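Local atomic coordinates of hydrophilic protein, virA protein (Chromobacterium violaceum, PDB entry 3BO6), a protein that acts as a phosphothreonine lyase effector of the SpvC type, probably removing phosphate from phosphothreonine side chains by beta-elimination. Residues H30-A34 against G102-D108; M51-Q56 against A68-N72; D108-D112 against N154-F158; H85-Q89 against K187-Y191. All blocks are in the same frame, centred on the assembly; numbering follows the deposited sequence. Where two conformers were deposited one is given.

Contact 1. Residues H30-A34 against G102-D108; sequences HFREA and GLLFSVD
Arg32 presents one edge of its guanidinium group to the carboxylate of Asp108, the two planes lying only 18° apart. The grip is side-on and bidentate: Arg32 NE meets Asp108 OD2 at 2.9 Å and Arg32 NH2 meets Asp108 OD1 at 3.0 Å, each through a syn lone pair and almost in the guanidinium plane. Val107, modelled in two conformers, covers one guanidinium face with CG1 in one of them, so that contact is doubtful. The second flat group, the Phe31 ring, has the carbonyl oxygen of Asp108 at its edge, near its plane, with Phe31 CD1 to Asp108 O at 3.5 Å; Leu103 CD2 packs obliquely against the Phe31 CB end.

Asp108 OD2 accepts a further hydrogen bond, from the backbone: Arg32 N donates at 2.8 Å to the anti lone pair. A bend of the Arg32 chain at chi3 (-74°) turns the guanidinium back to the same carboxylate that its own backbone N holds. Next along, Ser106 OG donates to Arg32 O at 2.6 Å, approaching from above the carbonyl plane, while accepting from Asp108 N in an ST turn. Ala34 N closes the row with a 2.9 Å bond to Gly102 O, where helix 93-104 ends. The carboxylate of Glu33 passes Gly102 toward a salt bridge with Arg165.

With OD2 gripped by two nitrogens and a donating water, and OD1 by a third nitrogen, the Asp108 carboxylate is held against rotation; this donor set would be expected to stabilise its negative charge.

Contact 2. Residues M51-Q56 against A68-N72; sequences MSQGFQ and AHREN
Gly54 O is gripped from two directions, by Glu71 N at 3.1 Å in a nearly straight bond and by a water that donates to it and accepts from Asn72 N; the CA-H of Arg70 adds a weaker approach. Glu71 N comes in nearly along the C=O axis. The motif is the beta hairpin of strands 55-59 and 65-70, at its end remote from the connecting loop, where a type I' turn from Ser52 to Phe55 hands the chain on from strand 49-52. Gln56 and His69 form an antiparallel hydrogen-bonded pair, Gln56 N to His69 O at 2.8 Å and His69 N to Gln56 O at 3.0 Å; Phe55 and Arg70 are the adjoining non-hydrogen-bonded pair.

On the Phe55 side of the sheet, the Arg70 chain runs beside the ring in the same direction. Its CG lies over one ring face, 3.8 Å from the Phe55 ring centroid and 18° off the normal, a CH-pi contact. Extension from CG to NE carries the guanidinium to the CZ end of the ring, where Phe55 CZ lies over one of its faces, and on toward a salt bridge with Asp112 and a bond to Ser109 O. Ala68 CB packs obliquely on the same ring.

The opposite side of the sheet carries a second CH-pi contact: Gln56 CB stands 4.0 Å from the centroid of the His69 ring, over its face. His69 adopts chi1 70°, placing its ring between backbone N and carbonyl carbon and leaning it toward Gln56. One water joins the pair again, donating to Gln56 O and lying 2.6 Å from His69 ND1.

Contact 3. Residues D108-D112 against N154-F158; sequences DSPID and NTRQF
Pro110 turns its CD-CG edge to one face of the Phe158 ring, and no direct hydrogen bond crosses between the segments. Pro110 CD sits 3.7 Å from the centroid of the Phe158 ring and 23° off the ring normal, a CH-pi contact displaced toward the rim. Pro110 CG continues the packing over Phe158 CB, at 3.8 Å. A chi1 of -171° swings the Phe158 ring away from its own backbone N and toward the loop.

Two further side chains meet the ring obliquely. Ser109 OG approaches Phe158 CZ to 3.3 Å, and Ile111 CG1 comes within 3.8 Å of Phe158 CE2. The serine hydroxyl is turned to polar use as well, accepting from Ile111 N at 3.0 Å in an ST turn that curls the chain around Pro110. The polar link between the segments is indirect: a water donates to both Pro110 O and Thr155 OG1, the latter at 2.8 Å. Thr155 OG1 is also bonded to Ser151 O, one helical turn earlier.

The contact is buried and joins the loop between helix 93-104 and strand 113-117 to the first half of helix 149-168. Phe31 meets Phe158 edge-to-face and touches Pro110, Ile111 packs on Val138, and helix 213-219 reaches Thr155 through Met218.

Contact 4. Residues H85-Q89 against K187-Y191; sequences HISVQ and KYVSY. With SO4 (sulfate ion), chain C.
Backbone hydrogen bonds come first: His85 N donates to Ser190 O and Ser190 N to His85 O, both at 2.9 Å, making these residues an antiparallel hydrogen-bonded pair. Ser87 N continues the pattern with a 2.8 Å bond to Tyr188 O. Between them Ile86 and Val189 form the non-hydrogen-bonded pair, and the CA-H groups of Val189 and Ile86 point at His85 O and Tyr188 O.

Apolar contacts are modest. Ile86 CG2 reaches Tyr188 CB at 4.1 Å, and Val88 CG1 meets the Tyr188 ring obliquely. A polar atom lies at the edge of that ring: Ser87 O, near the ring plane and 3.5 Å from Tyr188 CD1.

These bonds attach strand 189-193, outermost in the chain's seven-stranded antiparallel sheet, to strand 82-86. The face bearing Ile86 is covered by helices 149-168 and 93-104, through Leu162, Leu166 and Leu100.

Polar side chains occupy the other face. A water donates to Tyr188 O and Ser190 OG and lies 2.6 Å from Ser87 OG. Asp180 OD2 bonds both Ser190 OG and His85 ND1; with the sulfate at NE2, the second bond would hold the imidazole's rotation.

Ligand contact falls to the far edge of that ring. NE2 of His85 donates to sulfate O4 at 2.7 Å with an N-H...O angle of 166°, the sulfur lying in the ring plane. Arg127, Lys83, Arg192 and Arg199 also bond the sulfate, which probably came from the crystallisation liquor; such an anion site is consistent with a pocket for the substrate's phosphate.

Overall arrangement
Contacts 1 and 3 share Asp108 and have centres 9 Å apart; Leu103 O of contact 1 lies 3.5 Å from Phe158 CZ of contact 3. Contact 2 joins this cluster through Arg70, whose NH1 meets Asp112 OD1 at 2.8 Å, and through Phe55 CZ, 3.5 Å from Leu104 O. Contact 4 stands apart, its centre about 16 Å from that of contact 3, 19 Å from contact 1 and 23 Å from contact 2, the last across the chain's centre. The same sheet carries contacts 2 and 4. Helices 93-104 and 149-168, which bear contacts 1 and 3, cover the Ile86 face, whereas the sulfate, whose site is consistent with a phosphate pocket, is bound on the His85 side.

Contact 1. Residues H30-A34 against G102-D108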
loop_
_atom_site.group_PDB
_atom_site.type_symbol
_atom_site.label_atom_id
_atom_site.label_comp_id
_atom_site.label_asym_id
_atom_site.label_seq_id
_atom_site.Cartn_x
_atom_site.Cartn_y
_atom_site.Cartn_z
ATOM N N HIS A 30 2.876 16.683 3.735
ATOM C CA HIS A 30 3.112 16.889 5.161
ATOM C C HIS A 30 2.229 15.889 5.907
ATOM O O HIS A 30 1.019 16.079 6.005
ATOM C CB HIS A 30 2.750 18.345 5.499
ATOM C CG HIS A 30 3.026 18.762 6.913
ATOM N ND1 HIS A 30 2.118 18.574 7.931
ATOM C CD2 HIS A 30 4.064 19.443 7.460
ATOM C CE1 HIS A 30 2.608 19.069 9.055
ATOM N NE2 HIS A 30 3.786 19.608 8.795
ATOM N N PHE A 31 2.826 14.801 6.393
ATOM C CA PHE A 31 2.061 13.751 7.070
ATOM C C PHE A 31 2.294 13.818 8.580
ATOM O O PHE A 31 3.385 13.507 9.054
ATOM C CB PHE A 31 2.466 12.359 6.553
ATOM C CG PHE A 31 2.288 12.182 5.072
ATOM C CD1 PHE A 31 1.022 12.156 4.513
ATOM C CD2 PHE A 31 3.386 12.036 4.244
ATOM C CE1 PHE A 31 0.852 11.969 3.142
ATOM C CE2 PHE A 31 3.224 11.866 2.875
ATOM C CZ PHE A 31 1.954 11.843 2.329
ATOM N N ARG A 32 1.269 14.229 9.325
ATOM C CA ARG A 32 1.352 14.226 10.781
ATOM C C ARG A 32 1.214 12.797 11.311
ATOM O O ARG A 32 0.136 12.196 11.215
ATOM C CB ARG A 32 0.227 15.072 11.363
ATOM C CG ARG A 32 0.364 16.550 11.093
ATOM C CD ARG A 32 -0.910 17.269 11.488
ATOM N NE ARG A 32 -1.972 17.019 10.519
ATOM C CZ ARG A 32 -3.203 17.506 10.608
ATOM N NH1 ARG A 32 -3.542 18.278 11.635
ATOM N NH2 ARG A 32 -4.095 17.235 9.665
ATOM N N GLU A 33 2.285 12.245 11.867
ATOM C CA GLU A 33 2.201 10.876 12.374
ATOM C C GLU A 33 1.291 10.757 13.581
ATOM O O GLU A 33 1.204 11.660 14.430
ATOM C CB GLU A 33 3.588 10.325 12.697
ATOM C CG GLU A 33 4.407 10.082 11.451
ATOM C CD GLU A 33 5.738 9.456 11.740
ATOM O OE1 GLU A 33 6.293 8.797 10.831
ATOM O OE2 GLU A 33 6.243 9.637 12.865
ATOM N N ALA A 34 0.599 9.632 13.648
ATOM C CA ALA A 34 -0.193 9.317 14.824
ATOM C C ALA A 34 0.699 8.885 15.980
ATOM O O ALA A 34 1.514 7.970 15.842
ATOM C CB ALA A 34 -1.175 8.196 14.494
ATOM N N GLY A 102 3.070 5.293 12.814
ATOM C CA GLY A 102 2.826 6.732 12.747
ATOM C C GLY A 102 2.188 7.143 11.429
ATOM O O GLY A 102 1.235 7.927 11.389
ATOM N N LEU A 103 2.730 6.611 10.340
ATOM C CA LEU A 103 2.236 6.897 8.995
ATOM C C LEU A 103 0.943 6.138 8.680
ATOM O O LEU A 103 0.004 6.701 8.132
ATOM C CB LEU A 103 3.309 6.559 7.946
ATOM C CG LEU A 103 4.400 7.632 7.785
ATOM C CD1 LEU A 103 5.651 7.068 7.106
ATOM C CD2 LEU A 103 3.856 8.835 7.038
ATOM N N LEU A 104 0.887 4.857 9.029
ATOM C CA LEU A 104 -0.266 4.053 8.623
ATOM C C LEU A 104 -1.555 4.452 9.339
ATOM O O LEU A 104 -2.654 4.203 8.834
ATOM C CB LEU A 104 0.017 2.563 8.835
ATOM C CG LEU A 104 1.064 1.952 7.898
ATOM C CD1 LEU A 104 1.423 0.530 8.337
ATOM C CD2 LEU A 104 0.535 1.947 6.467
ATOM N N PHE A 105 -1.428 5.041 10.531
ATOM C CA PHE A 105 -2.587 5.543 11.273
ATOM C C PHE A 105 -2.731 7.058 11.174
ATOM O O PHE A 105 -3.545 7.651 11.866
ATOM C CB PHE A 105 -2.525 5.110 12.746
ATOM C CG PHE A 105 -2.753 3.643 12.957
ATOM C CD1 PHE A 105 -1.681 2.783 13.113
ATOM C CD2 PHE A 105 -4.045 3.133 13.025
ATOM C CE1 PHE A 105 -1.882 1.408 13.297
ATOM C CE2 PHE A 105 -4.258 1.761 13.205
ATOM C CZ PHE A 105 -3.181 0.907 13.355
ATOM N N SER A 106 -1.941 7.692 10.318
ATOM C CA SER A 106 -1.954 9.154 10.238
ATOM C C SER A 106 -3.276 9.715 9.725
ATOM O O SER A 106 -3.851 9.186 8.764
ATOM C CB SER A 106 -0.824 9.631 9.317
ATOM O OG SER A 106 -0.894 11.040 9.074
ATOM N N VAL A 107 -3.727 10.823 10.320
ATOM C CA VAL A 107 -4.898 11.547 9.825
ATOM C C VAL A 107 -4.675 12.014 8.375
ATOM O O VAL A 107 -5.632 12.286 7.625
ATOM C CB VAL A 107 -5.202 12.772 10.718
ATOM C CG1 VAL A 107 -4.014 13.728 10.741
ATOM C CG2 VAL A 107 -6.455 13.486 10.244
ATOM N N ASP A 108 -3.409 12.116 7.981
ATOM C CA ASP A 108 -3.041 12.602 6.660
ATOM C C ASP A 108 -2.730 11.492 5.657
ATOM O O ASP A 108 -2.417 11.770 4.503
ATOM C CB ASP A 108 -1.833 13.553 6.762
ATOM C CG ASP A 108 -2.113 14.781 7.615
ATOM O OD1 ASP A 108 -3.215 15.368 7.503
ATOM O OD2 ASP A 108 -1.226 15.150 8.407
HETATM O O HOH W 1 -0.592 17.972 7.732
HETATM O O HOH W 2 -2.187 11.680 12.661
HETATM O O HOH W 3 5.583 6.001 10.666
#

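Contact 2. Residues M51-Q56 against A68-N72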
loop_
_atom_site.group_PDB
_atom_site.type_symbol
_atom_site.label_atom_id
_atom_site.label_comp_id
_atom_site.label_asym_id
_atom_site.label_seq_id
_atom_site.Cartn_x
_atom_site.Cartn_y
_atom_site.Cartn_z
ATOM N N MET A 51 -10.541 -0.121 17.791
ATOM C CA MET A 51 -10.358 1.141 17.066
ATOM C C MET A 51 -9.082 1.855 17.492
ATOM O O MET A 51 -8.708 1.838 18.675
ATOM C CB MET A 51 -11.516 2.110 17.342
ATOM C CG MET A 51 -12.882 1.670 16.889
ATOM S SD MET A 51 -13.103 1.811 15.105
ATOM C CE MET A 51 -12.537 3.477 14.755
ATOM N N SER A 52 -8.432 2.506 16.531
ATOM C CA SER A 52 -7.368 3.456 16.841
ATOM C C SER A 52 -7.287 4.505 15.744
ATOM O O SER A 52 -7.268 4.157 14.561
ATOM C CB SER A 52 -6.029 2.747 16.995
ATOM O OG SER A 52 -5.020 3.685 17.358
ATOM N N GLN A 53 -7.251 5.775 16.135
ATOM C CA GLN A 53 -7.098 6.887 15.198
ATOM C C GLN A 53 -8.137 6.881 14.083
ATOM O O GLN A 53 -7.850 7.275 12.951
ATOM C CB GLN A 53 -5.687 6.887 14.604
ATOM C CG GLN A 53 -4.588 7.042 15.660
ATOM C CD GLN A 53 -4.480 8.464 16.175
ATOM O OE1 GLN A 53 -5.087 9.382 15.623
ATOM N NE2 GLN A 53 -3.702 8.656 17.233
ATOM N N GLY A 54 -9.340 6.414 14.393
ATOM C CA GLY A 54 -10.395 6.373 13.389
ATOM C C GLY A 54 -10.335 5.197 12.427
ATOM O O GLY A 54 -11.155 5.109 11.507
ATOM N N PHE A 55 -9.382 4.287 12.643
ATOM C CA PHE A 55 -9.294 3.049 11.873
ATOM C C PHE A 55 -9.943 1.912 12.678
ATOM O O PHE A 55 -9.630 1.723 13.857
ATOM C CB PHE A 55 -7.821 2.698 11.578
ATOM C CG PHE A 55 -7.189 3.514 10.478
ATOM C CD1 PHE A 55 -6.729 4.807 10.713
ATOM C CD2 PHE A 55 -7.036 2.982 9.203
ATOM C CE1 PHE A 55 -6.142 5.546 9.682
ATOM C CE2 PHE A 55 -6.449 3.705 8.192
ATOM C CZ PHE A 55 -6.008 4.987 8.417
ATOM N N GLN A 56 -10.865 1.187 12.055
ATOM C CA GLN A 56 -11.401 -0.047 12.617
ATOM C C GLN A 56 -10.360 -1.144 12.470
ATOM O O GLN A 56 -9.787 -1.314 11.389
ATOM C CB GLN A 56 -12.671 -0.442 11.865
ATOM C CG GLN A 56 -13.775 0.611 11.919
ATOM C CD GLN A 56 -15.064 0.175 11.239
ATOM O OE1 GLN A 56 -16.071 0.877 11.283
ATOM N NE2 GLN A 56 -15.037 -0.991 10.615
ATOM N N ALA A 68 -6.837 -3.035 9.045
ATOM C CA ALA A 68 -7.192 -1.701 9.471
ATOM C C ALA A 68 -7.919 -1.018 8.327
ATOM O O ALA A 68 -7.448 -1.049 7.183
ATOM C CB ALA A 68 -5.931 -0.915 9.824
ATOM N N HIS A 69 -9.035 -0.362 8.625
ATOM C CA HIS A 69 -9.708 0.443 7.613
ATOM C C HIS A 69 -10.431 1.606 8.259
ATOM O O HIS A 69 -11.030 1.454 9.306
ATOM C CB HIS A 69 -10.648 -0.372 6.737
ATOM C CG HIS A 69 -11.871 -0.847 7.442
ATOM N ND1 HIS A 69 -11.925 -2.057 8.096
ATOM C CD2 HIS A 69 -13.091 -0.280 7.588
ATOM C CE1 HIS A 69 -13.128 -2.216 8.622
ATOM N NE2 HIS A 69 -13.854 -1.153 8.326
ATOM N N ARG A 70 -10.387 2.770 7.626
ATOM C CA ARG A 70 -11.066 3.936 8.173
ATOM C C ARG A 70 -12.566 3.730 8.256
ATOM O O ARG A 70 -13.199 3.274 7.303
ATOM C CB ARG A 70 -10.803 5.160 7.301
ATOM C CG ARG A 70 -9.418 5.738 7.455
ATOM C CD ARG A 70 -9.298 7.049 6.706
ATOM N NE ARG A 70 -8.108 7.801 7.088
ATOM C CZ ARG A 70 -7.143 8.159 6.243
ATOM N NH1 ARG A 70 -7.208 7.810 4.967
ATOM N NH2 ARG A 70 -6.103 8.858 6.685
ATOM N N GLU A 71 -13.135 4.077 9.407
ATOM C CA GLU A 71 -14.568 4.082 9.575
ATOM C C GLU A 71 -15.179 5.062 8.583
ATOM O O GLU A 71 -16.236 4.797 8.012
ATOM C CB GLU A 71 -14.895 4.469 11.014
ATOM C CG GLU A 71 -16.360 4.506 11.342
ATOM C CD GLU A 71 -16.577 4.819 12.803
ATOM O OE1 GLU A 71 -15.943 4.168 13.659
ATOM O OE2 GLU A 71 -17.366 5.718 13.095
ATOM N N ASN A 72 -14.507 6.193 8.388
ATOM C CA ASN A 72 -14.926 7.198 7.406
ATOM C C ASN A 72 -13.826 7.384 6.361
ATOM O O ASN A 72 -12.843 8.089 6.602
ATOM C CB ASN A 72 -15.249 8.533 8.088
ATOM C CG ASN A 72 -16.549 8.488 8.860
ATOM O OD1 ASN A 72 -17.616 8.281 8.282
ATOM N ND2 ASN A 72 -16.466 8.688 10.162
HETATM O O HOH W 4 -12.335 7.104 10.100
HETATM O O HOH W 5 -10.590 -3.558 9.784
#

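Contact 3. Residues D108-D112 against N154-F158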
loop_
_atom_site.group_PDB
_atom_site.type_symbol
_atom_site.label_atom_id
_atom_site.label_comp_id
_atom_site.label_asym_id
_atom_site.label_seq_id
_atom_site.Cartn_x
_atom_site.Cartn_y
_atom_site.Cartn_z
ATOM N N ASP A 108 -3.409 12.116 7.981
ATOM C CA ASP A 108 -3.041 12.602 6.660
ATOM C C ASP A 108 -2.730 11.492 5.657
ATOM O O ASP A 108 -2.417 11.770 4.503
ATOM C CB ASP A 108 -1.833 13.553 6.762
ATOM C CG ASP A 108 -2.113 14.781 7.615
ATOM O OD1 ASP A 108 -3.215 15.368 7.503
ATOM O OD2 ASP A 108 -1.226 15.150 8.407
ATOM N N SER A 109 -2.818 10.230 6.086
ATOM C CA SER A 109 -2.496 9.142 5.181
ATOM C C SER A 109 -3.516 9.068 4.054
ATOM O O SER A 109 -4.714 9.199 4.297
ATOM C CB SER A 109 -2.511 7.801 5.912
ATOM O OG SER A 109 -2.446 6.749 4.949
ATOM N N PRO A 110 -3.049 8.831 2.816
ATOM C CA PRO A 110 -3.972 8.645 1.693
ATOM C C PRO A 110 -4.485 7.210 1.578
ATOM O O PRO A 110 -5.242 6.953 0.654
ATOM C CB PRO A 110 -3.102 8.977 0.481
ATOM C CG PRO A 110 -1.750 8.525 0.884
ATOM C CD PRO A 110 -1.641 8.754 2.395
ATOM N N ILE A 111 -4.091 6.313 2.483
ATOM C CA ILE A 111 -4.467 4.910 2.417
ATOM C C ILE A 111 -5.575 4.622 3.435
ATOM O O ILE A 111 -5.345 4.642 4.647
ATOM C CB ILE A 111 -3.250 3.990 2.664
ATOM C CG1 ILE A 111 -2.142 4.272 1.626
ATOM C CG2 ILE A 111 -3.684 2.499 2.697
ATOM C CD1 ILE A 111 -2.568 4.040 0.160
ATOM N N ASP A 112 -6.776 4.345 2.936
ATOM C CA ASP A 112 -7.935 4.058 3.789
ATOM C C ASP A 112 -7.931 2.659 4.400
ATOM O O ASP A 112 -8.584 2.434 5.413
ATOM C CB ASP A 112 -9.231 4.194 2.993
ATOM C CG ASP A 112 -9.635 5.633 2.737
ATOM O OD1 ASP A 112 -9.263 6.547 3.506
ATOM O OD2 ASP A 112 -10.397 5.837 1.766
ATOM N N ASN A 154 0.082 12.772 -3.315
ATOM C CA ASN A 154 0.133 12.437 -1.893
ATOM C C ASN A 154 0.472 10.964 -1.710
ATOM O O ASN A 154 1.165 10.594 -0.770
ATOM C CB ASN A 154 -1.180 12.796 -1.202
ATOM C CG ASN A 154 -1.342 14.294 -0.991
ATOM O OD1 ASN A 154 -0.356 15.022 -0.854
ATOM N ND2 ASN A 154 -2.587 14.757 -0.948
ATOM N N THR A 155 -0.009 10.123 -2.623
ATOM C CA THR A 155 0.226 8.690 -2.527
ATOM C C THR A 155 1.681 8.393 -2.814
ATOM O O THR A 155 2.321 7.627 -2.081
ATOM C CB THR A 155 -0.699 7.928 -3.472
ATOM O OG1 THR A 155 -2.052 8.215 -3.106
ATOM C CG2 THR A 155 -0.473 6.424 -3.355
ATOM N N ARG A 156 2.215 9.003 -3.870
ATOM C CA ARG A 156 3.619 8.832 -4.187
ATOM C C ARG A 156 4.504 9.330 -3.029
ATOM O O ARG A 156 5.479 8.663 -2.638
ATOM C CB ARG A 156 3.955 9.558 -5.489
ATOM C CG ARG A 156 5.410 9.415 -5.906
ATOM C CD ARG A 156 5.647 9.945 -7.314
ATOM N NE ARG A 156 7.067 9.934 -7.652
ATOM C CZ ARG A 156 7.551 9.746 -8.882
ATOM N NH1 ARG A 156 6.730 9.533 -9.906
ATOM N NH2 ARG A 156 8.866 9.764 -9.091
ATOM N N GLN A 157 4.174 10.507 -2.501
ATOM C CA GLN A 157 4.904 11.054 -1.357
ATOM C C GLN A 157 4.820 10.114 -0.141
ATOM O O GLN A 157 5.798 9.949 0.592
ATOM C CB GLN A 157 4.352 12.440 -0.996
ATOM C CG GLN A 157 4.733 13.546 -1.998
ATOM C CD GLN A 157 6.090 14.123 -1.680
ATOM O OE1 GLN A 157 6.309 14.636 -0.583
ATOM N NE2 GLN A 157 7.009 14.029 -2.617
ATOM N N PHE A 158 3.658 9.502 0.067
ATOM C CA PHE A 158 3.460 8.593 1.196
ATOM C C PHE A 158 4.387 7.390 1.070
ATOM O O PHE A 158 5.036 6.977 2.039
ATOM C CB PHE A 158 1.975 8.193 1.290
ATOM C CG PHE A 158 1.604 7.445 2.533
ATOM C CD1 PHE A 158 1.520 8.104 3.750
ATOM C CD2 PHE A 158 1.276 6.096 2.470
ATOM C CE1 PHE A 158 1.138 7.419 4.908
ATOM C CE2 PHE A 158 0.882 5.398 3.609
ATOM C CZ PHE A 158 0.823 6.064 4.834
HETATM O O HOH W 6 -4.724 7.640 -2.385
#

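Contact 4. Residues H85-Q89 against K187-Y191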
loop_
_atom_site.group_PDB
_atom_site.type_symbol
_atom_site.label_atom_id
_atom_site.label_comp_id
_atom_site.label_asym_id
_atom_site.label_seq_id
_atom_site.Cartn_x
_atom_site.Cartn_y
_atom_site.Cartn_z
ATOM N N HIS A 85 2.739 -3.612 -1.746
ATOM C CA HIS A 85 3.215 -4.443 -0.656
ATOM C C HIS A 85 4.447 -3.779 -0.084
ATOM O O HIS A 85 5.126 -2.995 -0.768
ATOM C CB HIS A 85 3.572 -5.829 -1.179
ATOM C CG HIS A 85 2.407 -6.578 -1.735
ATOM N ND1 HIS A 85 2.286 -6.874 -3.072
ATOM C CD2 HIS A 85 1.314 -7.101 -1.128
ATOM C CE1 HIS A 85 1.162 -7.546 -3.271
ATOM N NE2 HIS A 85 0.561 -7.703 -2.105
ATOM N N ILE A 86 4.733 -4.093 1.176
ATOM C CA ILE A 86 5.966 -3.678 1.837
ATOM C C ILE A 86 6.680 -4.933 2.324
ATOM O O ILE A 86 6.072 -5.768 3.008
ATOM C CB ILE A 86 5.702 -2.753 3.037
ATOM C CG1 ILE A 86 4.753 -1.617 2.643
ATOM C CG2 ILE A 86 7.035 -2.187 3.571
ATOM C CD1 ILE A 86 4.392 -0.680 3.806
ATOM N N SER A 87 7.948 -5.090 1.952
ATOM C CA SER A 87 8.719 -6.287 2.304
ATOM C C SER A 87 9.870 -5.948 3.242
ATOM O O SER A 87 10.767 -5.167 2.886
ATOM C CB SER A 87 9.288 -6.955 1.046
ATOM O OG SER A 87 8.252 -7.332 0.168
ATOM N N VAL A 88 9.827 -6.513 4.441
ATOM C CA VAL A 88 10.953 -6.430 5.365
ATOM C C VAL A 88 11.466 -7.829 5.695
ATOM O O VAL A 88 10.850 -8.846 5.322
ATOM C CB VAL A 88 10.577 -5.671 6.657
ATOM C CG1 VAL A 88 10.126 -4.246 6.338
ATOM C CG2 VAL A 88 9.507 -6.422 7.448
ATOM N N GLN A 89 12.612 -7.904 6.354
ATOM C CA GLN A 89 13.118 -9.203 6.782
ATOM C C GLN A 89 12.076 -9.892 7.680
ATOM O O GLN A 89 11.483 -9.256 8.555
ATOM C CB GLN A 89 14.454 -9.023 7.501
ATOM C CG GLN A 89 15.366 -10.246 7.428
ATOM C CD GLN A 89 14.979 -11.286 8.445
ATOM O OE1 GLN A 89 14.561 -10.949 9.550
ATOM N NE2 GLN A 89 15.102 -12.560 8.079
ATOM N N LYS A 187 13.283 0.259 -1.984
ATOM C CA LYS A 187 13.983 -0.860 -1.366
ATOM C C LYS A 187 13.033 -1.805 -0.640
ATOM O O LYS A 187 13.405 -2.934 -0.355
ATOM C CB LYS A 187 15.030 -0.355 -0.356
ATOM C CG LYS A 187 16.063 0.607 -0.943
ATOM C CD LYS A 187 16.694 0.060 -2.219
ATOM C CE LYS A 187 17.837 0.957 -2.706
ATOM N NZ LYS A 187 18.448 0.417 -3.946
ATOM N N TYR A 188 11.832 -1.325 -0.314
ATOM C CA TYR A 188 10.876 -2.118 0.482
ATOM C C TYR A 188 9.518 -2.279 -0.201
ATOM O O TYR A 188 8.851 -3.302 -0.048
ATOM C CB TYR A 188 10.636 -1.462 1.847
ATOM C CG TYR A 188 11.876 -1.165 2.644
ATOM C CD1 TYR A 188 12.348 -2.080 3.595
ATOM C CD2 TYR A 188 12.547 0.045 2.500
ATOM C CE1 TYR A 188 13.489 -1.806 4.352
ATOM C CE2 TYR A 188 13.690 0.325 3.254
ATOM C CZ TYR A 188 14.143 -0.606 4.166
ATOM O OH TYR A 188 15.262 -0.318 4.923
ATOM N N VAL A 189 9.092 -1.257 -0.927
ATOM C CA VAL A 189 7.768 -1.222 -1.526
ATOM C C VAL A 189 7.757 -1.835 -2.925
ATOM O O VAL A 189 8.721 -1.695 -3.700
ATOM C CB VAL A 189 7.244 0.229 -1.578
ATOM C CG1 VAL A 189 5.914 0.303 -2.316
ATOM C CG2 VAL A 189 7.111 0.801 -0.157
ATOM N N SER A 190 6.664 -2.528 -3.235
ATOM C CA SER A 190 6.422 -3.012 -4.599
ATOM C C SER A 190 4.950 -2.904 -4.942
ATOM O O SER A 190 4.119 -2.643 -4.060
ATOM C CB SER A 190 6.960 -4.435 -4.807
ATOM O OG SER A 190 6.336 -5.347 -3.916
ATOM N N TYR A 191 4.624 -3.086 -6.215
ATOM C CA TYR A 191 3.282 -2.815 -6.731
ATOM C C TYR A 191 2.724 -3.915 -7.622
ATOM O O TYR A 191 3.463 -4.558 -8.370
ATOM C CB TYR A 191 3.365 -1.550 -7.586
ATOM C CG TYR A 191 2.138 -1.287 -8.456
ATOM C CD1 TYR A 191 1.005 -0.677 -7.922
ATOM C CD2 TYR A 191 2.121 -1.661 -9.803
ATOM C CE1 TYR A 191 -0.109 -0.413 -8.722
ATOM C CE2 TYR A 191 1.003 -1.416 -10.597
ATOM C CZ TYR A 191 -0.091 -0.790 -10.054
ATOM O OH TYR A 191 -1.197 -0.535 -10.856
HETATM S S SO4 C . -1.885 -9.987 -3.206
HETATM O O1 SO4 C . -0.748 -9.758 -4.121
HETATM O O2 SO4 C . -3.140 -9.863 -3.932
HETATM O O3 SO4 C . -1.780 -11.325 -2.653
HETATM O O4 SO4 C . -1.868 -8.988 -2.136
HETATM O O HOH W 7 7.315 -5.392 -1.297
#